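Local coordinates for protein of unknown function DUF574 (Streptomyces avermitilis, PDB 3GIW) that probably acts as an S-adenosylmethionine-dependent methyltransferase with a Rossmann-type fold and binds S-adenosyl-L-homocysteine, although its substrate is unknown, at residues I200-F205 with A268-V273; I169-L174 with M222-R227; R107-D112 with R153-L158. All coordinates share one frame; numbering follows the deposited sequence. Where two conformers were deposited one is given.

Interaction 1: residues I200-F205 with A268-V273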
loop_
_atom_site.group_PDB
_atom_site.type_symbol
_atom_site.label_atom_id
_atom_site.label_comp_id
_atom_site.label_asym_id
_atom_site.label_seq_id
_atom_site.Cartn_x
_atom_site.Cartn_y
_atom_site.Cartn_z
ATOM N N ILE A 200 0.819 7.070 3.418
ATOM C CA ILE A 200 0.130 7.388 4.655
ATOM C C ILE A 200 -0.892 8.521 4.433
ATOM O O ILE A 200 -0.530 9.623 3.995
ATOM C CB ILE A 200 1.171 7.828 5.725
ATOM C CG1 ILE A 200 2.168 6.684 6.019
ATOM C CG2 ILE A 200 0.523 8.257 7.054
ATOM C CD1 ILE A 200 3.407 7.072 6.828
ATOM N N GLY A 201 -2.159 8.235 4.739
ATOM C CA GLY A 201 -3.238 9.201 4.492
ATOM C C GLY A 201 -3.126 10.414 5.427
ATOM O O GLY A 201 -2.746 10.284 6.622
ATOM N N THR A 202 -3.403 11.600 4.889
ATOM C CA THR A 202 -3.344 12.865 5.626
ATOM C C THR A 202 -4.512 13.784 5.215
ATOM O O THR A 202 -4.938 13.742 4.071
ATOM C CB THR A 202 -2.015 13.604 5.397
ATOM O OG1 THR A 202 -2.028 14.859 6.099
ATOM C CG2 THR A 202 -1.752 13.849 3.906
ATOM N N ALA A 203 -5.024 14.565 6.161
ATOM C CA ALA A 203 -5.998 15.638 5.882
ATOM C C ALA A 203 -5.404 17.032 5.772
ATOM O O ALA A 203 -6.148 18.002 5.597
ATOM C CB ALA A 203 -7.110 15.657 6.928
ATOM N N GLU A 204 -4.088 17.162 5.883
ATOM C CA GLU A 204 -3.500 18.491 6.023
ATOM C C GLU A 204 -3.747 19.406 4.824
ATOM O O GLU A 204 -3.867 20.618 4.996
ATOM C CB GLU A 204 -2.003 18.391 6.316
ATOM C CG GLU A 204 -1.659 17.664 7.619
ATOM C CD GLU A 204 -0.259 17.975 8.087
ATOM O OE1 GLU A 204 -0.037 19.002 8.783
ATOM O OE2 GLU A 204 0.627 17.170 7.756
ATOM N N PHE A 205 -3.809 18.834 3.621
ATOM C CA PHE A 205 -3.865 19.617 2.369
ATOM C C PHE A 205 -5.274 19.950 1.896
ATOM O O PHE A 205 -5.436 20.816 1.060
ATOM C CB PHE A 205 -3.072 18.874 1.288
ATOM C CG PHE A 205 -1.633 18.674 1.668
ATOM C CD1 PHE A 205 -0.719 19.695 1.508
ATOM C CD2 PHE A 205 -1.195 17.497 2.262
ATOM C CE1 PHE A 205 0.618 19.507 1.884
ATOM C CE2 PHE A 205 0.107 17.341 2.644
ATOM C CZ PHE A 205 1.015 18.333 2.433
ATOM N N ALA A 268 -3.888 13.337 -0.950
ATOM C CA ALA A 268 -4.014 13.172 0.505
ATOM C C ALA A 268 -3.174 11.992 1.004
ATOM O O ALA A 268 -3.549 11.349 2.002
ATOM C CB ALA A 268 -5.514 13.024 0.941
HETATM N N MSE A 269 -2.070 11.671 0.313
HETATM C CA MSE A 269 -1.117 10.650 0.748
HETATM C C MSE A 269 0.259 11.236 0.826
HETATM O O MSE A 269 0.717 11.843 -0.138
HETATM C CB MSE A 269 -0.944 9.482 -0.234
HETATM C CG MSE A 269 -1.993 8.541 -0.371
HETATM SE SE MSE A 269 -2.454 7.508 1.184
HETATM C CE MSE A 269 -3.569 6.381 0.133
ATOM N N TYR A 270 0.934 11.006 1.940
ATOM C CA TYR A 270 2.391 11.081 2.011
ATOM C C TYR A 270 2.983 9.774 1.515
ATOM O O TYR A 270 2.408 8.702 1.742
ATOM C CB TYR A 270 2.865 11.305 3.443
ATOM C CG TYR A 270 2.583 12.671 4.000
ATOM C CD1 TYR A 270 3.140 13.812 3.445
ATOM C CD2 TYR A 270 1.790 12.825 5.132
ATOM C CE1 TYR A 270 2.908 15.057 3.981
ATOM C CE2 TYR A 270 1.543 14.095 5.675
ATOM C CZ TYR A 270 2.097 15.201 5.084
ATOM O OH TYR A 270 1.902 16.493 5.573
ATOM N N GLY A 271 4.134 9.844 0.879
ATOM C CA GLY A 271 4.926 8.667 0.528
ATOM C C GLY A 271 6.356 8.796 0.988
ATOM O O GLY A 271 6.890 9.891 1.096
ATOM N N ALA A 272 6.947 7.640 1.327
ATOM C CA ALA A 272 8.320 7.595 1.782
ATOM C C ALA A 272 8.899 6.201 1.672
ATOM O O ALA A 272 8.170 5.198 1.753
ATOM C CB ALA A 272 8.413 8.071 3.266
ATOM N N VAL A 273 10.222 6.160 1.483
ATOM C CA VAL A 273 10.987 4.916 1.408
ATOM C C VAL A 273 12.231 5.133 2.263
ATOM O O VAL A 273 12.864 6.207 2.192
ATOM C CB VAL A 273 11.410 4.633 -0.037
ATOM C CG1 VAL A 273 12.295 3.356 -0.138
ATOM C CG2 VAL A 273 10.175 4.511 -0.934
#

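Interaction 2: residues I169-L174 with M222-R227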
loop_
_atom_site.group_PDB
_atom_site.type_symbol
_atom_site.label_atom_id
_atom_site.label_comp_id
_atom_site.label_asym_id
_atom_site.label_seq_id
_atom_site.Cartn_x
_atom_site.Cartn_y
_atom_site.Cartn_z
ATOM N N ILE A 169 -2.859 1.434 3.274
ATOM C CA ILE A 169 -3.498 0.574 4.288
ATOM C C ILE A 169 -3.464 1.128 5.721
ATOM O O ILE A 169 -4.405 0.938 6.497
ATOM C CB ILE A 169 -2.879 -0.857 4.285
ATOM C CG1 ILE A 169 -3.470 -1.690 5.436
ATOM C CG2 ILE A 169 -1.382 -0.806 4.419
ATOM C CD1 ILE A 169 -3.279 -3.174 5.278
ATOM N N VAL A 170 -2.395 1.821 6.095
ATOM C CA VAL A 170 -2.165 2.104 7.484
ATOM C C VAL A 170 -3.213 3.042 8.119
ATOM O O VAL A 170 -3.463 3.022 9.360
ATOM C CB VAL A 170 -0.693 2.584 7.703
ATOM C CG1 VAL A 170 -0.541 4.087 7.463
ATOM C CG2 VAL A 170 -0.251 2.181 9.113
ATOM N N HIS A 171 -3.839 3.874 7.301
ATOM C CA HIS A 171 -4.872 4.789 7.817
ATOM C C HIS A 171 -6.146 4.042 8.243
ATOM O O HIS A 171 -7.014 4.628 8.886
ATOM C CB HIS A 171 -5.192 5.885 6.801
ATOM C CG HIS A 171 -5.002 5.452 5.389
ATOM N ND1 HIS A 171 -3.832 5.656 4.695
ATOM C CD2 HIS A 171 -5.791 4.707 4.585
ATOM C CE1 HIS A 171 -3.952 5.143 3.484
ATOM N NE2 HIS A 171 -5.132 4.554 3.393
ATOM N N PHE A 172 -6.245 2.754 7.912
ATOM C CA PHE A 172 -7.322 1.913 8.419
ATOM C C PHE A 172 -7.019 1.215 9.762
ATOM O O PHE A 172 -7.876 0.533 10.330
ATOM C CB PHE A 172 -7.784 0.890 7.363
ATOM C CG PHE A 172 -8.362 1.521 6.134
ATOM C CD1 PHE A 172 -9.585 2.215 6.212
ATOM C CD2 PHE A 172 -7.695 1.427 4.923
ATOM C CE1 PHE A 172 -10.125 2.809 5.075
ATOM C CE2 PHE A 172 -8.228 2.040 3.771
ATOM C CZ PHE A 172 -9.435 2.707 3.863
ATOM N N VAL A 173 -5.794 1.409 10.251
ATOM C CA VAL A 173 -5.383 1.027 11.587
ATOM C C VAL A 173 -5.450 2.308 12.460
ATOM O O VAL A 173 -4.644 3.280 12.340
ATOM C CB VAL A 173 -3.948 0.445 11.623
ATOM C CG1 VAL A 173 -3.660 -0.160 13.029
ATOM C CG2 VAL A 173 -3.697 -0.617 10.483
ATOM N N LEU A 174 -6.368 2.228 13.380
ATOM C CA LEU A 174 -6.601 3.201 14.423
ATOM C C LEU A 174 -5.660 2.954 15.629
ATOM O O LEU A 174 -5.126 1.828 15.845
ATOM C CB LEU A 174 -8.081 3.145 14.838
ATOM C CG LEU A 174 -9.203 3.611 13.863
ATOM C CD1 LEU A 174 -10.007 4.864 14.341
ATOM C CD2 LEU A 174 -8.752 3.806 12.386
HETATM N N MSE A 222 -15.625 1.667 8.410
HETATM C CA MSE A 222 -14.212 1.658 8.051
HETATM C C MSE A 222 -13.550 2.917 8.603
HETATM O O MSE A 222 -13.057 3.747 7.831
HETATM C CB MSE A 222 -14.039 1.628 6.524
HETATM C CG MSE A 222 -14.614 0.399 5.856
HETATM SE SE MSE A 222 -14.651 0.484 3.915
HETATM C CE MSE A 222 -16.210 1.773 3.812
ATOM N N PRO A 223 -13.476 3.033 9.944
ATOM C CA PRO A 223 -12.911 4.286 10.453
ATOM C C PRO A 223 -11.431 4.464 10.071
ATOM O O PRO A 223 -10.677 3.482 9.921
ATOM C CB PRO A 223 -13.090 4.169 11.966
ATOM C CG PRO A 223 -13.113 2.699 12.228
ATOM C CD PRO A 223 -13.832 2.098 11.024
HETATM N N MSE A 224 -11.044 5.718 9.868
HETATM C CA MSE A 224 -9.711 6.076 9.448
HETATM C C MSE A 224 -8.974 6.885 10.505
HETATM O O MSE A 224 -9.585 7.616 11.285
HETATM C CB MSE A 224 -9.799 6.953 8.214
HETATM C CG MSE A 224 -10.461 6.288 7.038
HETATM SE SE MSE A 224 -10.211 7.400 5.518
HETATM C CE MSE A 224 -8.381 6.982 5.186
ATOM N N ARG A 225 -7.663 6.765 10.496
ATOM C CA ARG A 225 -6.779 7.618 11.245
ATOM C C ARG A 225 -5.862 8.310 10.227
ATOM O O ARG A 225 -4.934 7.696 9.717
ATOM C CB ARG A 225 -5.964 6.842 12.265
ATOM C CG ARG A 225 -4.959 7.706 13.009
ATOM C CD ARG A 225 -5.639 8.872 13.767
ATOM N NE ARG A 225 -4.768 9.276 14.855
ATOM C CZ ARG A 225 -3.817 10.196 14.778
ATOM N NH1 ARG A 225 -3.625 10.931 13.703
ATOM N NH2 ARG A 225 -3.049 10.422 15.844
ATOM N N LEU A 226 -6.172 9.569 9.929
ATOM C CA LEU A 226 -5.345 10.429 9.086
ATOM C C LEU A 226 -4.299 11.115 9.937
ATOM O O LEU A 226 -4.574 11.491 11.084
ATOM C CB LEU A 226 -6.241 11.402 8.281
ATOM C CG LEU A 226 -7.270 10.699 7.387
ATOM C CD1 LEU A 226 -8.107 11.782 6.729
ATOM C CD2 LEU A 226 -6.650 9.748 6.341
ATOM N N ARG A 227 -3.107 11.266 9.374
ATOM C CA ARG A 227 -1.931 11.696 10.112
ATOM C C ARG A 227 -1.269 12.965 9.576
ATOM O O ARG A 227 -1.319 13.232 8.357
ATOM C CB ARG A 227 -0.918 10.543 10.116
ATOM C CG ARG A 227 -1.317 9.401 10.997
ATOM C CD ARG A 227 -0.354 8.204 10.932
ATOM N NE ARG A 227 -0.762 7.191 11.921
ATOM C CZ ARG A 227 -1.660 6.231 11.704
ATOM N NH1 ARG A 227 -2.246 6.070 10.543
ATOM N NH2 ARG A 227 -1.943 5.372 12.682
HETATM O O HOH W 1 -10.599 0.797 9.981
#

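Interaction 3: residues R107-D112 with R153-L158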
loop_
_atom_site.group_PDB
_atom_site.type_symbol
_atom_site.label_atom_id
_atom_site.label_comp_id
_atom_site.label_asym_id
_atom_site.label_seq_id
_atom_site.Cartn_x
_atom_site.Cartn_y
_atom_site.Cartn_z
ATOM N N ARG A 107 11.394 -12.173 -5.814
ATOM C CA ARG A 107 10.430 -12.934 -5.014
ATOM C C ARG A 107 9.481 -11.963 -4.295
ATOM O O ARG A 107 9.945 -10.952 -3.757
ATOM C CB ARG A 107 11.169 -13.756 -3.959
ATOM C CG ARG A 107 12.226 -14.695 -4.511
ATOM C CD ARG A 107 13.178 -15.133 -3.416
ATOM N NE ARG A 107 13.977 -16.296 -3.839
ATOM C CZ ARG A 107 14.960 -16.853 -3.130
ATOM N NH1 ARG A 107 15.303 -16.376 -1.937
ATOM N NH2 ARG A 107 15.604 -17.903 -3.617
ATOM N N VAL A 108 8.178 -12.267 -4.284
ATOM C CA VAL A 108 7.179 -11.378 -3.673
ATOM C C VAL A 108 6.157 -12.205 -2.918
ATOM O O VAL A 108 5.639 -13.207 -3.436
ATOM C CB VAL A 108 6.441 -10.515 -4.737
ATOM C CG1 VAL A 108 5.435 -9.603 -4.078
ATOM C CG2 VAL A 108 7.459 -9.753 -5.590
ATOM N N VAL A 109 5.909 -11.813 -1.676
ATOM C CA VAL A 109 4.787 -12.354 -0.903
ATOM C C VAL A 109 3.754 -11.223 -0.765
ATOM O O VAL A 109 4.063 -10.155 -0.242
ATOM C CB VAL A 109 5.185 -12.871 0.486
ATOM C CG1 VAL A 109 3.976 -13.292 1.341
ATOM C CG2 VAL A 109 6.165 -14.021 0.356
ATOM N N TYR A 110 2.512 -11.512 -1.172
ATOM C CA TYR A 110 1.390 -10.610 -1.039
ATOM C C TYR A 110 0.480 -11.031 0.119
ATOM O O TYR A 110 0.278 -12.245 0.364
ATOM C CB TYR A 110 0.591 -10.712 -2.297
ATOM C CG TYR A 110 1.215 -10.211 -3.573
ATOM C CD1 TYR A 110 1.296 -8.863 -3.834
ATOM C CD2 TYR A 110 1.634 -11.086 -4.569
ATOM C CE1 TYR A 110 1.731 -8.374 -5.072
ATOM C CE2 TYR A 110 2.112 -10.618 -5.815
ATOM C CZ TYR A 110 2.154 -9.237 -6.075
ATOM O OH TYR A 110 2.570 -8.721 -7.288
ATOM N N VAL A 111 -0.113 -10.058 0.799
ATOM C CA VAL A 111 -0.916 -10.308 1.981
ATOM C C VAL A 111 -2.137 -9.393 1.990
ATOM O O VAL A 111 -2.035 -8.202 1.760
ATOM C CB VAL A 111 -0.095 -10.021 3.271
ATOM C CG1 VAL A 111 -0.902 -10.369 4.514
ATOM C CG2 VAL A 111 1.261 -10.771 3.236
ATOM N N ASP A 112 -3.327 -9.945 2.208
ATOM C CA ASP A 112 -4.520 -9.122 2.441
ATOM C C ASP A 112 -5.490 -9.884 3.337
ATOM O O ASP A 112 -5.340 -11.099 3.530
ATOM C CB ASP A 112 -5.220 -8.703 1.107
ATOM C CG ASP A 112 -5.985 -7.379 1.204
ATOM O OD1 ASP A 112 -7.127 -7.332 1.692
ATOM O OD2 ASP A 112 -5.466 -6.343 0.753
ATOM N N ARG A 153 7.671 -18.325 4.223
ATOM C CA ARG A 153 8.982 -18.941 4.512
ATOM C C ARG A 153 9.513 -19.801 3.385
ATOM O O ARG A 153 10.721 -20.005 3.317
ATOM C CB ARG A 153 8.935 -19.760 5.797
ATOM C CG ARG A 153 8.818 -18.923 7.016
ATOM C CD ARG A 153 10.056 -18.062 7.191
ATOM N NE ARG A 153 9.924 -17.213 8.357
ATOM C CZ ARG A 153 10.809 -17.098 9.346
ATOM N NH1 ARG A 153 11.981 -17.738 9.332
ATOM N NH2 ARG A 153 10.530 -16.276 10.345
ATOM N N ASP A 154 8.622 -20.315 2.538
ATOM C CA ASP A 154 9.017 -20.992 1.301
ATOM C C ASP A 154 9.331 -20.082 0.153
ATOM O O ASP A 154 9.800 -20.554 -0.894
ATOM C CB ASP A 154 7.949 -21.995 0.845
ATOM C CG ASP A 154 7.859 -23.203 1.754
ATOM O OD1 ASP A 154 8.815 -23.452 2.520
ATOM O OD2 ASP A 154 6.813 -23.891 1.691
ATOM N N THR A 155 9.052 -18.785 0.321
ATOM C CA THR A 155 9.217 -17.847 -0.760
ATOM C C THR A 155 10.401 -16.915 -0.505
ATOM O O THR A 155 11.255 -16.782 -1.362
ATOM C CB THR A 155 7.898 -17.063 -1.009
ATOM O OG1 THR A 155 6.854 -18.020 -1.292
ATOM C CG2 THR A 155 8.017 -16.105 -2.201
ATOM N N LEU A 156 10.430 -16.267 0.662
ATOM C CA LEU A 156 11.460 -15.310 1.030
ATOM C C LEU A 156 12.543 -15.933 1.917
ATOM O O LEU A 156 12.274 -16.832 2.725
ATOM C CB LEU A 156 10.856 -14.127 1.764
ATOM C CG LEU A 156 9.710 -13.395 1.064
ATOM C CD1 LEU A 156 9.238 -12.209 1.932
ATOM C CD2 LEU A 156 10.104 -12.995 -0.368
ATOM N N ASP A 157 13.763 -15.424 1.766
ATOM C CA ASP A 157 14.893 -15.730 2.627
ATOM C C ASP A 157 15.096 -14.544 3.544
ATOM O O ASP A 157 15.597 -13.487 3.127
ATOM C CB ASP A 157 16.115 -15.961 1.742
ATOM C CG ASP A 157 17.379 -16.227 2.514
ATOM O OD1 ASP A 157 17.433 -16.016 3.741
ATOM O OD2 ASP A 157 18.374 -16.667 1.858
ATOM N N LEU A 158 14.706 -14.656 4.799
ATOM C CA LEU A 158 14.767 -13.506 5.711
ATOM C C LEU A 158 16.162 -13.198 6.263
ATOM O O LEU A 158 16.322 -12.311 7.119
ATOM C CB LEU A 158 13.748 -13.647 6.847
ATOM C CG LEU A 158 12.278 -13.812 6.409
ATOM C CD1 LEU A 158 11.396 -13.798 7.671
ATOM C CD2 LEU A 158 11.874 -12.713 5.410
HETATM O O HOH W 2 18.194 -17.047 -0.886
#

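Interaction 1: residues I200-F205 with A268-V273
Ile200 and Tyr270 form an antiparallel hydrogen-bonded pair, Ile200 N lying 2.8 Å from Tyr270 O and Tyr270 N 2.9 Å from Ile200 O, while Gly201 and Met269 make the adjoining non-hydrogen-bonded pair. This is the Rossmann-like methyltransferase sheet, where the last strand, 269-275, inserts antiparallel between strands 195-201 and 240-248, in the strand order 3-2-1-4-5-7-6 of class I methyltransferases. Past the end of strand 195-201 the pairing continues through Thr202 N to Ala268 O (2.9 Å), the donor standing above the carbonyl plane. Thr202 lays CG2 over one face of the Tyr270 ring as a CH-pi contact, 4.2 Å from the ring centroid; its OG1, anti to the backbone N (chi1 178°), accepts from Glu204 N in an ST turn and is also hydrogen-bonded to Arg227 O. Phe205 meets the phenol end of Tyr270 obliquely, their planes 71° apart, and His229 adds an edge-to-face ring contact. With a leucine in place of Tyr270, Glu204 would probably lose its phenol partner and Thr202 CG2 the ring face it packs on. On the other face of the sheet selenomethionine Met269 brings SE to 3.6 Å from Gly201 N. At the ring's far end, in one of two conformers of Glu204, Tyr270 OH donates to Glu204 OE2 at 2.6 Å from above the carboxylate plane; OE2 also accepts from His229 N.

Interaction 2: residues I169-L174 with M222-R227
His171 and Arg225 join two loop segments through a backbone bond, Arg225 N to His171 O at 2.8 Å, with the donor in the carbonyl plane. Segment 169-174 holds a 3-10 turn, 170-172, following parallel strand 163-167 of the Rossmann-like sheet; 222-227 lies in the extended loop between helices 207-219 and 229-234. A water also donates both to Phe172 O and to Pro223 O (2.7 Å). Arg227, extended from CG to NE, presents the edge of its guanidinium to the turn and makes two weak bonds, NH1 to Val170 O and NH2 to Val173 O (3.4 Å). Arg225 CG packs on one face of that guanidinium, and Arg225 turns away to salt bridges with Asp175 and Glu231 and bonds NH1 to Leu226 O. Apolar contacts make up the rest. In one of its two conformers, selenomethionine Met224 runs alongside Phe172, its CG 4.0 Å from Phe172 CE1, and its SE makes an oblique Met-aromatic contact with that ring. A bend at chi3 (76°) swings Met224 CE back to 3.5 Å from His171 CD2. His171 also has two conformers; in one, ND1 accepts from Gly201 N and NE2 is hydrogen-bonded to an unidentified ligand, probably from the crystallisation liquor. Leu174 crosses Pro223 at about a right angle, CD1 on the proline CB, and with an unusual chi2 (-115°) Leu174 CD2 makes a tight, somewhat doubtful approach of 3.1 Å to Pro223 O.

Interaction 3: residues R107-D112 with R153-L158
Val109 pushes CG2 between Thr155 and Leu156, 3.8 Å from Thr155 CB and 3.7 Å from Leu156 CG, packing the 153-158 loop on parallel strand 107-112 of the Rossmann-like sheet. With its CG1 anti to the backbone N (chi1 174°), the valine is left with CG2 as the branch that touches both neighbours. Leu156 has an extended chi2 of -179° and spreads its two methyls along the strand, CD1 at Val109 CG2 and CD2 at 3.8 Å from Arg107 CB. Thr155 turns CG2 toward Val109 and the strand backbone, and its OG1 is hydrogen-bonded to Glu151 O within helix 150-153. Arg107, in one of its two conformers, reaches out almost straight from CG to NE and lies alongside the loop, its CD 3.3 Å from Thr155 O. The guanidinium arrives with Asp157 CB at its edge, near the plane. In this conformer a water bridges the two side chains, accepting from Arg107 NH1 at 3.1 Å and donating to Asp157 OD2 at 2.8 Å; NH1 also makes a weak bond to Gln81 OE1. Asp157 OD1 is hydrogen-bonded to Thr159 OG1 and OD2 forms a salt bridge with Arg160 NE. The contact rests chiefly on apolar packing: it buries Thr155 O without a hydrogen-bonding partner in the model, and the charge attraction is probably weak, Arg107 NH1 lying 4.9 Å from Asp157 OD2 and the carboxylate being paired with Arg160.

In the fold
Interactions 1 and 2 adjoin, their centres about 12 Å apart, and share a seam in which Gly201 O lies 2.9 Å from Arg227 N. Together they border the cofactor pocket: the Met269 side chain lies about 4 Å from that of Asn62, and the Val173 side chain about 4 Å from that of Met140, both of the S-adenosyl-L-homocysteine site, which that ligand does not occupy here. An unidentified ligand sits beside Met269 and His171. Interaction 3 is on the opposite side of the chain's centre from interaction 1, about 27 Å away between centres, but reaches the same sheet; its strand ends in Asp112, another residue of that site. Interactions 2 and 3 do not touch, their nearest atoms about 6 Å apart.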